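Local coordinates for chromosome-partitioning protein ParB (Caulobacter vibrioides NA1000, PDB 6S6H) that binds the centromeric parS site through its helix-turn-helix DNA-binding domain and takes part in chromosome partition, at residues Ile7-Asn12 with Lys28-Lys33; Asn40-Ile45 with Ser50-Thr55; Gly72-Gly77 with Lys93-Gly98. All coordinates share one frame; numbering follows the deposited sequence.

Contact 1 (Ile7-Asn12 with Lys28-Lys33); sequences IGIIEN and KVLMEK
Leu30 reaches across to Ile9 and Ile10, joining the N-terminal helix 4-11 to helix 20-34, the helix that precedes the helix-turn-helix of this ParB DNA-binding domain. The contact is small, with 118 Å² buried in all, and is purely apolar. Leu30 alone makes the contact from 28-33. Starting from CB, which points at the facing helix but stays short of van der Waals contact, the chain runs to CG, set beside the backbone N and anti to the carbonyl carbon (chi1 -66°). There it forks. CD1 prolongs the chain away from CA and faces both isoleucines, 4.1 Å from CG2 of Ile9 and 4.2 Å from CG1 of Ile10. CD2 turns off to serve Ile9 alone, its methyl lying 3.8 Å from Ile9 CG2. Ile9 thus answers with its branch methyl, whereas Ile10 offers the methylene of its longer arm; the leucine and Ile10 slide past one another in opposite directions, and with Ile9 the chains cross obliquely. Val13, in the loop that follows, also packs on Leu30. Ile10 is buried, with Arg36 also packed on it, but Ile9 lies at the solvent-exposed border. Met31, next to the leucine, leads off elsewhere, to helix 38-45. The amide of Asn12 folds back on the preceding turn: its ND2 donates to Gly8 O at 2.8 Å, nearly straight at 160°, with the oxygen close to the amide plane.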
loop_
_atom_site.group_PDB
_atom_site.type_symbol
_atom_site.label_atom_id
_atom_site.label_comp_id
_atom_site.label_asym_id
_atom_site.label_seq_id
_atom_site.Cartn_x
_atom_site.Cartn_y
_atom_site.Cartn_z
ATOM N N ILE B 7 -22.034 -3.764 11.077
ATOM C CA ILE B 7 -20.945 -2.744 11.130
ATOM C C ILE B 7 -19.623 -3.437 11.481
ATOM O O ILE B 7 -18.631 -3.203 10.766
ATOM C CB ILE B 7 -21.301 -1.607 12.109
ATOM C CG1 ILE B 7 -22.402 -0.715 11.525
ATOM C CG2 ILE B 7 -20.067 -0.800 12.492
ATOM C CD1 ILE B 7 -22.955 0.315 12.484
ATOM N N GLY B 8 -19.620 -4.255 12.536
ATOM C CA GLY B 8 -18.435 -5.004 12.999
ATOM C C GLY B 8 -17.876 -5.913 11.916
ATOM O O GLY B 8 -16.641 -5.964 11.769
ATOM N N ILE B 9 -18.755 -6.604 11.183
ATOM C CA ILE B 9 -18.388 -7.546 10.081
ATOM C C ILE B 9 -17.704 -6.755 8.961
ATOM O O ILE B 9 -16.648 -7.213 8.482
ATOM C CB ILE B 9 -19.627 -8.313 9.576
ATOM C CG1 ILE B 9 -20.143 -9.295 10.631
ATOM C CG2 ILE B 9 -19.341 -9.015 8.256
ATOM C CD1 ILE B 9 -21.538 -9.799 10.366
ATOM N N ILE B 10 -18.290 -5.621 8.564
ATOM C CA ILE B 10 -17.755 -4.724 7.494
ATOM C C ILE B 10 -16.388 -4.189 7.940
ATOM O O ILE B 10 -15.433 -4.264 7.143
ATOM C CB ILE B 10 -18.756 -3.594 7.169
ATOM C CG1 ILE B 10 -20.027 -4.145 6.514
ATOM C CG2 ILE B 10 -18.106 -2.522 6.307
ATOM C CD1 ILE B 10 -21.224 -3.228 6.610
ATOM N N GLU B 11 -16.305 -3.690 9.176
ATOM C CA GLU B 11 -15.070 -3.126 9.783
ATOM C C GLU B 11 -13.922 -4.140 9.696
ATOM O O GLU B 11 -12.794 -3.717 9.395
ATOM C CB GLU B 11 -15.321 -2.738 11.241
ATOM C CG GLU B 11 -16.040 -1.410 11.400
ATOM C CD GLU B 11 -16.373 -1.042 12.835
ATOM O OE1 GLU B 11 -16.289 0.153 13.169
ATOM O OE2 GLU B 11 -16.717 -1.947 13.617
ATOM N N ASN B 12 -14.197 -5.422 9.946
ATOM C CA ASN B 12 -13.149 -6.456 10.178
ATOM C C ASN B 12 -12.709 -7.111 8.860
ATOM O O ASN B 12 -11.767 -7.922 8.909
ATOM C CB ASN B 12 -13.597 -7.489 11.215
ATOM C CG ASN B 12 -13.340 -7.017 12.631
ATOM O OD1 ASN B 12 -12.341 -7.393 13.240
ATOM N ND2 ASN B 12 -14.212 -6.167 13.149
ATOM N N LYS B 28 -18.595 -6.960 -1.789
ATOM C CA LYS B 28 -19.666 -7.192 -2.798
ATOM C C LYS B 28 -20.845 -7.912 -2.132
ATOM O O LYS B 28 -21.983 -7.397 -2.203
ATOM C CB LYS B 28 -19.123 -8.019 -3.967
ATOM C CG LYS B 28 -20.136 -8.364 -5.054
ATOM C CD LYS B 28 -19.506 -9.052 -6.249
ATOM C CE LYS B 28 -20.274 -8.873 -7.543
ATOM N NZ LYS B 28 -21.266 -9.950 -7.736
ATOM N N VAL B 29 -20.567 -9.060 -1.510
ATOM C CA VAL B 29 -21.568 -9.936 -0.833
ATOM C C VAL B 29 -22.283 -9.136 0.265
ATOM O O VAL B 29 -23.507 -9.300 0.395
ATOM C CB VAL B 29 -20.889 -11.207 -0.281
ATOM C CG1 VAL B 29 -21.765 -11.942 0.721
ATOM C CG2 VAL B 29 -20.457 -12.137 -1.406
ATOM N N LEU B 30 -21.555 -8.306 1.018
ATOM C CA LEU B 30 -22.094 -7.531 2.172
ATOM C C LEU B 30 -22.949 -6.358 1.666
ATOM O O LEU B 30 -24.026 -6.126 2.250
ATOM C CB LEU B 30 -20.935 -7.049 3.051
ATOM C CG LEU B 30 -20.135 -8.150 3.753
ATOM C CD1 LEU B 30 -18.890 -7.581 4.412
ATOM C CD2 LEU B 30 -20.981 -8.897 4.776
ATOM N N MET B 31 -22.491 -5.650 0.629
ATOM C CA MET B 31 -23.255 -4.562 -0.044
ATOM C C MET B 31 -24.620 -5.100 -0.487
ATOM O O MET B 31 -25.641 -4.457 -0.165
ATOM C CB MET B 31 -22.514 -4.028 -1.273
ATOM C CG MET B 31 -21.451 -3.005 -0.936
ATOM S SD MET B 31 -20.632 -2.351 -2.410
ATOM C CE MET B 31 -22.013 -1.584 -3.259
ATOM N N GLU B 32 -24.618 -6.236 -1.192
ATOM C CA GLU B 32 -25.835 -6.945 -1.667
ATOM C C GLU B 32 -26.767 -7.219 -0.481
ATOM O O GLU B 32 -27.856 -6.614 -0.427
ATOM C CB GLU B 32 -25.476 -8.278 -2.326
ATOM C CG GLU B 32 -24.975 -8.173 -3.751
ATOM C CD GLU B 32 -24.864 -9.520 -4.446
ATOM O OE1 GLU B 32 -23.868 -9.722 -5.170
ATOM O OE2 GLU B 32 -25.777 -10.367 -4.261
ATOM N N LYS B 33 -26.332 -8.083 0.440
ATOM C CA LYS B 33 -27.192 -8.718 1.475
ATOM C C LYS B 33 -27.680 -7.668 2.482
ATOM O O LYS B 33 -28.849 -7.768 2.892
ATOM C CB LYS B 33 -26.441 -9.865 2.158
ATOM C CG LYS B 33 -27.088 -10.406 3.421
ATOM C CD LYS B 33 -28.475 -10.976 3.227
ATOM C CE LYS B 33 -29.149 -11.282 4.547
ATOM N NZ LYS B 33 -30.242 -12.272 4.392
#

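Contact 2 (Asn40-Ile45 with Ser50-Thr55); sequences NIAQTI and SHVANT. With nucleotides of chain D; nucleotides of chain C.
One methyl group, CG2 of Val52, touches all three residues that helix 38-45 brings to this contact: Ile41, Ala42 and Ile45. This is the heart of a helix-turn-helix, whose two helix segments lie at 113° with axes 9.2 Å apart. Val52 CG2 sits 3.8 Å from both CA and CB of Ala42, so the small side chain lets it come up to the backbone. CD1 of Ile45 covers the same methyl at 4.2 Å. Ile41 crosses the valine at about a right angle, its CG2 lying 4.1 Å from each valine methyl. With CG1 anti to the backbone N (chi1 172°), CG2 falls beside that N and meets all three; across the contact CG1 reaches only Ile41. Other residues of 50-55 read the DNA: Asn54 ND2 donates to O4 of DT6 of chain D (2.9 Å, 155°), with its OD1 held by Arg57, while Ala53 CB packs on the C7 methyl of DT5 of chain D. His51 CB rests against OP2 of DA14 of chain C. Helix 20-34 packs on both segments, Tyr27 on Ile41 and Ala24 on Thr55, while Ile10 of helix 4-11 packs on Ile41.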
loop_
_atom_site.group_PDB
_atom_site.type_symbol
_atom_site.label_atom_id
_atom_site.label_comp_id
_atom_site.label_asym_id
_atom_site.label_seq_id
_atom_site.Cartn_x
_atom_site.Cartn_y
_atom_site.Cartn_z
ATOM N N ASN B 40 -21.424 3.959 1.689
ATOM C CA ASN B 40 -21.733 3.505 3.074
ATOM C C ASN B 40 -20.587 2.625 3.588
ATOM O O ASN B 40 -20.119 2.873 4.713
ATOM C CB ASN B 40 -23.080 2.781 3.154
ATOM C CG ASN B 40 -23.326 2.126 4.497
ATOM O OD1 ASN B 40 -22.818 1.038 4.766
ATOM N ND2 ASN B 40 -24.106 2.775 5.345
ATOM N N ILE B 41 -20.158 1.640 2.791
ATOM C CA ILE B 41 -19.021 0.728 3.122
ATOM C C ILE B 41 -17.786 1.585 3.410
ATOM O O ILE B 41 -17.174 1.392 4.474
ATOM C CB ILE B 41 -18.753 -0.288 1.989
ATOM C CG1 ILE B 41 -19.945 -1.222 1.757
ATOM C CG2 ILE B 41 -17.473 -1.070 2.259
ATOM C CD1 ILE B 41 -20.352 -2.031 2.968
ATOM N N ALA B 42 -17.452 2.495 2.492
ATOM C CA ALA B 42 -16.292 3.413 2.574
ATOM C C ALA B 42 -16.291 4.134 3.926
ATOM O O ALA B 42 -15.259 4.077 4.620
ATOM C CB ALA B 42 -16.326 4.389 1.424
ATOM N N GLN B 43 -17.410 4.766 4.295
ATOM C CA GLN B 43 -17.553 5.521 5.570
ATOM C C GLN B 43 -17.403 4.564 6.763
ATOM O O GLN B 43 -16.823 4.987 7.774
ATOM C CB GLN B 43 -18.890 6.267 5.618
ATOM C CG GLN B 43 -18.920 7.510 4.741
ATOM C CD GLN B 43 -20.162 8.349 4.939
ATOM O OE1 GLN B 43 -20.965 8.116 5.840
ATOM N NE2 GLN B 43 -20.335 9.343 4.079
ATOM N N THR B 44 -17.891 3.325 6.642
ATOM C CA THR B 44 -17.832 2.282 7.703
ATOM C C THR B 44 -16.376 1.880 7.966
ATOM O O THR B 44 -16.012 1.763 9.149
ATOM C CB THR B 44 -18.676 1.051 7.342
ATOM O OG1 THR B 44 -19.999 1.495 7.039
ATOM C CG2 THR B 44 -18.728 0.018 8.447
ATOM N N ILE B 45 -15.581 1.673 6.909
ATOM C CA ILE B 45 -14.192 1.130 7.006
ATOM C C ILE B 45 -13.171 2.275 7.039
ATOM O O ILE B 45 -11.970 1.965 7.106
ATOM C CB ILE B 45 -13.901 0.129 5.866
ATOM C CG1 ILE B 45 -13.671 0.822 4.520
ATOM C CG2 ILE B 45 -15.002 -0.917 5.781
ATOM C CD1 ILE B 45 -13.218 -0.110 3.421
ATOM N N SER B 50 -14.016 5.383 -3.997
ATOM C CA SER B 50 -13.255 4.902 -5.184
ATOM C C SER B 50 -12.377 3.697 -4.812
ATOM O O SER B 50 -12.259 2.778 -5.649
ATOM C CB SER B 50 -12.443 6.007 -5.811
ATOM O OG SER B 50 -11.545 6.581 -4.878
ATOM N N HIS B 51 -11.795 3.695 -3.607
ATOM C CA HIS B 51 -11.019 2.557 -3.045
ATOM C C HIS B 51 -11.901 1.303 -3.009
ATOM O O HIS B 51 -11.436 0.238 -3.455
ATOM C CB HIS B 51 -10.464 2.898 -1.654
ATOM C CG HIS B 51 -9.877 1.723 -0.946
ATOM N ND1 HIS B 51 -8.656 1.186 -1.301
ATOM C CD2 HIS B 51 -10.345 0.967 0.072
ATOM C CE1 HIS B 51 -8.392 0.157 -0.523
ATOM N NE2 HIS B 51 -9.412 0.000 0.327
ATOM N N VAL B 52 -13.131 1.440 -2.508
ATOM C CA VAL B 52 -14.120 0.326 -2.380
ATOM C C VAL B 52 -14.470 -0.176 -3.787
ATOM O O VAL B 52 -14.452 -1.412 -3.998
ATOM C CB VAL B 52 -15.372 0.771 -1.597
ATOM C CG1 VAL B 52 -16.471 -0.281 -1.628
ATOM C CG2 VAL B 52 -15.030 1.146 -0.161
ATOM N N ALA B 53 -14.755 0.752 -4.708
ATOM C CA ALA B 53 -15.114 0.480 -6.119
ATOM C C ALA B 53 -13.960 -0.246 -6.822
ATOM O O ALA B 53 -14.209 -1.304 -7.432
ATOM C CB ALA B 53 -15.450 1.775 -6.821
ATOM N N ASN B 54 -12.752 0.312 -6.751
ATOM C CA ASN B 54 -11.553 -0.219 -7.455
ATOM C C ASN B 54 -11.223 -1.616 -6.912
ATOM O O ASN B 54 -10.847 -2.483 -7.720
ATOM C CB ASN B 54 -10.361 0.739 -7.359
ATOM C CG ASN B 54 -10.446 1.893 -8.338
ATOM O OD1 ASN B 54 -11.038 1.771 -9.410
ATOM N ND2 ASN B 54 -9.844 3.018 -7.988
ATOM N N THR B 55 -11.370 -1.827 -5.601
ATOM C CA THR B 55 -11.130 -3.133 -4.933
ATOM C C THR B 55 -12.039 -4.191 -5.572
ATOM O O THR B 55 -11.512 -5.230 -6.000
ATOM C CB THR B 55 -11.316 -3.023 -3.413
ATOM O OG1 THR B 55 -10.365 -2.083 -2.914
ATOM C CG2 THR B 55 -11.130 -4.340 -2.694
ATOM P P DT D 5 -14.835 -0.077 -15.545
ATOM O OP1 DT D 5 -14.891 -0.553 -16.951
ATOM O OP2 DT D 5 -14.625 -1.064 -14.449
ATOM O "O5'" DT D 5 -13.712 1.049 -15.425
ATOM C "C5'" DT D 5 -13.693 2.135 -16.363
ATOM C "C4'" DT D 5 -12.768 3.242 -15.914
ATOM O "O4'" DT D 5 -13.185 3.804 -14.656
ATOM C "C3'" DT D 5 -11.292 2.875 -15.724
ATOM O "O3'" DT D 5 -10.583 3.284 -16.900
ATOM C "C2'" DT D 5 -10.870 3.663 -14.489
ATOM C "C1'" DT D 5 -12.074 4.546 -14.203
ATOM N N1 DT D 5 -12.309 4.909 -12.793
ATOM C C2 DT D 5 -11.990 6.189 -12.403
ATOM O O2 DT D 5 -11.499 7.010 -13.158
ATOM N N3 DT D 5 -12.252 6.468 -11.085
ATOM C C4 DT D 5 -12.797 5.617 -10.143
ATOM O O4 DT D 5 -12.982 6.011 -8.995
ATOM C C5 DT D 5 -13.118 4.291 -10.624
ATOM C C7 DT D 5 -13.714 3.300 -9.675
ATOM C C6 DT D 5 -12.864 4.009 -11.909
ATOM P P DT D 6 -9.020 2.981 -17.073
ATOM O OP1 DT D 6 -8.759 2.726 -18.514
ATOM O OP2 DT D 6 -8.622 1.966 -16.056
ATOM O "O5'" DT D 6 -8.344 4.370 -16.686
ATOM C "C5'" DT D 6 -8.733 5.581 -17.352
ATOM C "C4'" DT D 6 -8.044 6.771 -16.728
ATOM O "O4'" DT D 6 -8.534 6.956 -15.381
ATOM C "C3'" DT D 6 -6.522 6.663 -16.624
ATOM O "O3'" DT D 6 -5.942 7.874 -17.122
ATOM C "C2'" DT D 6 -6.271 6.431 -15.141
ATOM C "C1'" DT D 6 -7.449 7.136 -14.489
ATOM N N1 DT D 6 -7.867 6.628 -13.163
ATOM C C2 DT D 6 -8.121 7.544 -12.164
ATOM O O2 DT D 6 -7.991 8.747 -12.312
ATOM N N3 DT D 6 -8.530 6.992 -10.973
ATOM C C4 DT D 6 -8.723 5.651 -10.697
ATOM O O4 DT D 6 -9.098 5.304 -9.580
ATOM C C5 DT D 6 -8.449 4.750 -11.793
ATOM C C7 DT D 6 -8.626 3.279 -11.584
ATOM C C6 DT D 6 -8.046 5.276 -12.957
ATOM P P DA C 14 -8.359 6.104 0.893
ATOM O OP1 DA C 14 -8.680 6.675 2.223
ATOM O OP2 DA C 14 -9.261 5.090 0.284
ATOM O "O5'" DA C 14 -8.186 7.344 -0.087
ATOM C "C5'" DA C 14 -7.256 8.387 0.248
ATOM C "C4'" DA C 14 -7.300 9.487 -0.784
ATOM O "O4'" DA C 14 -6.791 8.997 -2.045
ATOM C "C3'" DA C 14 -8.688 10.041 -1.088
ATOM O "O3'" DA C 14 -8.512 11.429 -1.366
ATOM C "C2'" DA C 14 -9.103 9.264 -2.323
ATOM C "C1'" DA C 14 -7.781 9.132 -3.055
ATOM N N9 DA C 14 -7.663 7.980 -3.945
ATOM C C8 DA C 14 -8.122 6.699 -3.758
ATOM N N7 DA C 14 -7.826 5.884 -4.741
ATOM C C5 DA C 14 -7.112 6.677 -5.628
ATOM C C6 DA C 14 -6.516 6.404 -6.871
ATOM N N6 DA C 14 -6.545 5.206 -7.459
ATOM N N1 DA C 14 -5.884 7.419 -7.500
ATOM C C2 DA C 14 -5.854 8.622 -6.908
ATOM N N3 DA C 14 -6.380 9.000 -5.746
ATOM C C4 DA C 14 -7.000 7.968 -5.148
#

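Contact 3 (Gly72-Gly77 with Lys93-Gly98); sequences GELTAG and KQIIEG. With nucleotides of chain C.
Glu73 and Leu74, which meet Ile95 and Ile96 of helix 88-98, belong to the turn that leads into the phosphate-binding N-terminus of helix 76-81. The contact runs largely through one methyl, Leu74 CD2, 3.3 Å from Ile95 CG2, close for two methyls, and 3.9 Å from CG1 of Ile96; the leucine crosses both isoleucines at about a right angle. Leu74 CG lies beside the backbone N (chi1 -69°); CD1 continues the chain away from CA, and CD2, the branch that turns aside, meets helix 88-98. Ile96 also lies along the backbone, CG1 being 3.9 Å from Glu73 O and CD1 4.2 Å from Glu73 CB. The carboxylate of Glu73 does not join in: its OE2 is bonded to Ser71 OG. Tyr68 of helix 63-71 packs on Glu73, Leu74 and Ile96. Thr75 stands at the N-cap position, its OG1 hydrogen-bonded with the side-chain ND1 of His78, and Gly77 N donates to OP2 of DT12 of chain C at 2.8 Å. The chemistry is divided along the turn: aliphatic groups anchor it to helix 88-98, while a backbone amide at the helix start meets the DNA phosphate, where the helix dipole probably helps hold the negative charge.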
loop_
_atom_site.group_PDB
_atom_site.type_symbol
_atom_site.label_atom_id
_atom_site.label_comp_id
_atom_site.label_asym_id
_atom_site.label_seq_id
_atom_site.Cartn_x
_atom_site.Cartn_y
_atom_site.Cartn_z
ATOM N N GLY B 72 1.115 -13.355 -6.135
ATOM C CA GLY B 72 1.934 -12.166 -5.828
ATOM C C GLY B 72 2.876 -11.800 -6.963
ATOM O O GLY B 72 3.764 -10.961 -6.737
ATOM N N GLU B 73 2.694 -12.398 -8.145
ATOM C CA GLU B 73 3.443 -12.049 -9.383
ATOM C C GLU B 73 3.029 -10.645 -9.846
ATOM O O GLU B 73 3.869 -9.962 -10.455
ATOM C CB GLU B 73 3.208 -13.101 -10.468
ATOM C CG GLU B 73 4.061 -14.344 -10.286
ATOM C CD GLU B 73 3.630 -15.542 -11.114
ATOM O OE1 GLU B 73 4.066 -15.648 -12.281
ATOM O OE2 GLU B 73 2.850 -16.366 -10.591
ATOM N N LEU B 74 1.783 -10.245 -9.573
ATOM C CA LEU B 74 1.269 -8.858 -9.752
ATOM C C LEU B 74 0.792 -8.325 -8.400
ATOM O O LEU B 74 0.354 -9.141 -7.571
ATOM C CB LEU B 74 0.099 -8.855 -10.743
ATOM C CG LEU B 74 0.434 -9.172 -12.199
ATOM C CD1 LEU B 74 -0.821 -9.112 -13.057
ATOM C CD2 LEU B 74 1.489 -8.224 -12.746
ATOM N N THR B 75 0.849 -7.007 -8.212
ATOM C CA THR B 75 0.200 -6.281 -7.089
ATOM C C THR B 75 -1.181 -5.804 -7.548
ATOM O O THR B 75 -1.460 -5.875 -8.760
ATOM C CB THR B 75 1.045 -5.091 -6.611
ATOM O OG1 THR B 75 0.883 -4.031 -7.552
ATOM C CG2 THR B 75 2.512 -5.426 -6.452
ATOM N N ALA B 76 -2.000 -5.332 -6.606
ATOM C CA ALA B 76 -3.337 -4.739 -6.846
ATOM C C ALA B 76 -3.215 -3.557 -7.818
ATOM O O ALA B 76 -4.097 -3.418 -8.678
ATOM C CB ALA B 76 -3.949 -4.314 -5.532
ATOM N N GLY B 77 -2.158 -2.748 -7.675
ATOM C CA GLY B 77 -1.863 -1.570 -8.519
ATOM C C GLY B 77 -1.690 -1.939 -9.984
ATOM O O GLY B 77 -2.266 -1.240 -10.842
ATOM N N LYS B 93 1.334 -10.550 -18.729
ATOM C CA LYS B 93 2.563 -11.289 -19.136
ATOM C C LYS B 93 3.708 -10.295 -19.373
ATOM O O LYS B 93 4.837 -10.584 -18.927
ATOM C CB LYS B 93 2.312 -12.147 -20.381
ATOM C CG LYS B 93 1.524 -13.428 -20.134
ATOM C CD LYS B 93 0.970 -14.054 -21.394
ATOM N N GLN B 94 3.424 -9.173 -20.042
ATOM C CA GLN B 94 4.413 -8.103 -20.351
ATOM C C GLN B 94 4.930 -7.479 -19.048
ATOM O O GLN B 94 6.142 -7.215 -18.969
ATOM C CB GLN B 94 3.794 -7.035 -21.256
ATOM C CG GLN B 94 3.755 -7.429 -22.725
ATOM C CD GLN B 94 2.907 -6.484 -23.542
ATOM O OE1 GLN B 94 3.410 -5.715 -24.356
ATOM N NE2 GLN B 94 1.603 -6.530 -23.324
ATOM N N ILE B 95 4.041 -7.243 -18.079
ATOM C CA ILE B 95 4.366 -6.628 -16.755
ATOM C C ILE B 95 5.354 -7.535 -16.008
ATOM O O ILE B 95 6.339 -7.009 -15.455
ATOM C CB ILE B 95 3.083 -6.375 -15.935
ATOM C CG1 ILE B 95 2.240 -5.254 -16.547
ATOM C CG2 ILE B 95 3.409 -6.090 -14.472
ATOM C CD1 ILE B 95 0.783 -5.309 -16.161
ATOM N N ILE B 96 5.096 -8.844 -15.999
ATOM C CA ILE B 96 5.906 -9.858 -15.260
ATOM C C ILE B 96 7.238 -10.070 -15.991
ATOM O O ILE B 96 8.269 -10.141 -15.305
ATOM C CB ILE B 96 5.117 -11.173 -15.088
ATOM C CG1 ILE B 96 3.841 -10.961 -14.269
ATOM C CG2 ILE B 96 6.000 -12.253 -14.477
ATOM C CD1 ILE B 96 2.798 -12.034 -14.469
ATOM N N GLU B 97 7.206 -10.172 -17.324
ATOM C CA GLU B 97 8.411 -10.338 -18.190
ATOM C C GLU B 97 9.352 -9.138 -18.016
ATOM O O GLU B 97 10.564 -9.364 -17.837
ATOM C CB GLU B 97 8.018 -10.489 -19.663
ATOM C CG GLU B 97 8.098 -11.917 -20.180
ATOM C CD GLU B 97 9.484 -12.375 -20.618
ATOM O OE1 GLU B 97 9.683 -13.602 -20.755
ATOM O OE2 GLU B 97 10.364 -11.509 -20.827
ATOM N N GLY B 98 8.812 -7.916 -18.072
ATOM C CA GLY B 98 9.589 -6.659 -18.074
ATOM C C GLY B 98 9.933 -6.161 -16.677
ATOM O O GLY B 98 10.811 -5.281 -16.569
ATOM P P DT C 12 -0.208 -2.418 -3.915
ATOM O OP1 DT C 12 -0.602 -3.570 -3.067
ATOM O OP2 DT C 12 -0.739 -2.306 -5.300
ATOM O "O5'" DT C 12 -0.578 -1.093 -3.117
ATOM C "C5'" DT C 12 -0.103 -0.913 -1.782
ATOM C "C4'" DT C 12 -0.861 0.193 -1.089
ATOM O "O4'" DT C 12 -0.518 1.474 -1.663
ATOM C "C3'" DT C 12 -2.382 0.095 -1.149
ATOM O "O3'" DT C 12 -2.861 0.492 0.135
ATOM C "C2'" DT C 12 -2.765 1.068 -2.250
ATOM C "C1'" DT C 12 -1.667 2.125 -2.184
ATOM N N1 DT C 12 -1.270 2.759 -3.465
ATOM C C2 DT C 12 -0.939 4.094 -3.448
ATOM O O2 DT C 12 -1.023 4.789 -2.450
ATOM N N3 DT C 12 -0.524 4.596 -4.658
ATOM C C4 DT C 12 -0.392 3.903 -5.849
ATOM O O4 DT C 12 -0.012 4.489 -6.860
ATOM C C5 DT C 12 -0.749 2.504 -5.790
ATOM C C7 DT C 12 -0.644 1.675 -7.031
ATOM C C6 DT C 12 -1.144 2.005 -4.612
ATOM P P DG C 11 5.597 -0.957 -7.973
ATOM O OP1 DG C 11 5.793 -2.284 -8.613
ATOM O OP2 DG C 11 5.259 0.216 -8.823
ATOM O "O5'" DG C 11 4.494 -1.022 -6.824
ATOM C "C5'" DG C 11 4.569 -1.995 -5.775
ATOM C "C4'" DG C 11 3.563 -1.670 -4.696
ATOM O "O4'" DG C 11 3.702 -0.285 -4.294
ATOM C "C3'" DG C 11 2.096 -1.843 -5.093
ATOM O "O3'" DG C 11 1.388 -2.374 -3.963
ATOM C "C2'" DG C 11 1.684 -0.440 -5.506
ATOM C "C1'" DG C 11 2.518 0.443 -4.590
ATOM N N9 DG C 11 2.916 1.718 -5.174
ATOM C C8 DG C 11 3.390 1.939 -6.445
ATOM N N7 DG C 11 3.688 3.190 -6.670
ATOM C C5 DG C 11 3.390 3.833 -5.477
ATOM C C6 DG C 11 3.490 5.203 -5.123
ATOM O O6 DG C 11 3.883 6.152 -5.811
ATOM N N1 DG C 11 3.079 5.424 -3.812
ATOM C C2 DG C 11 2.627 4.454 -2.953
ATOM N N2 DG C 11 2.278 4.866 -1.726
ATOM N N3 DG C 11 2.522 3.174 -3.273
ATOM C C4 DG C 11 2.918 2.937 -4.542
#

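In the fold
Contacts 1 and 2 touch, their centres 11 Å apart. Ile10 of contact 1 drives its CG2 against Thr44 CG2 (3.4 Å), and Met31 CG meets Ile41 CG1 at 3.6 Å, so helices 4-11 and 20-34 are packed against the first helix of the helix-turn-helix. Contact 3 stands apart, its centre 25 Å from that of contact 2 and 30 Å from that of contact 1; the nearest atoms of contacts 2 and 3 are about 7 Å apart. Contacts 2 and 3 share the DNA: residues 50-55 meet bases of chain D and DA14 of chain C, and residues 72-77 hold the phosphate of DT12, two nucleotides away on that same strand.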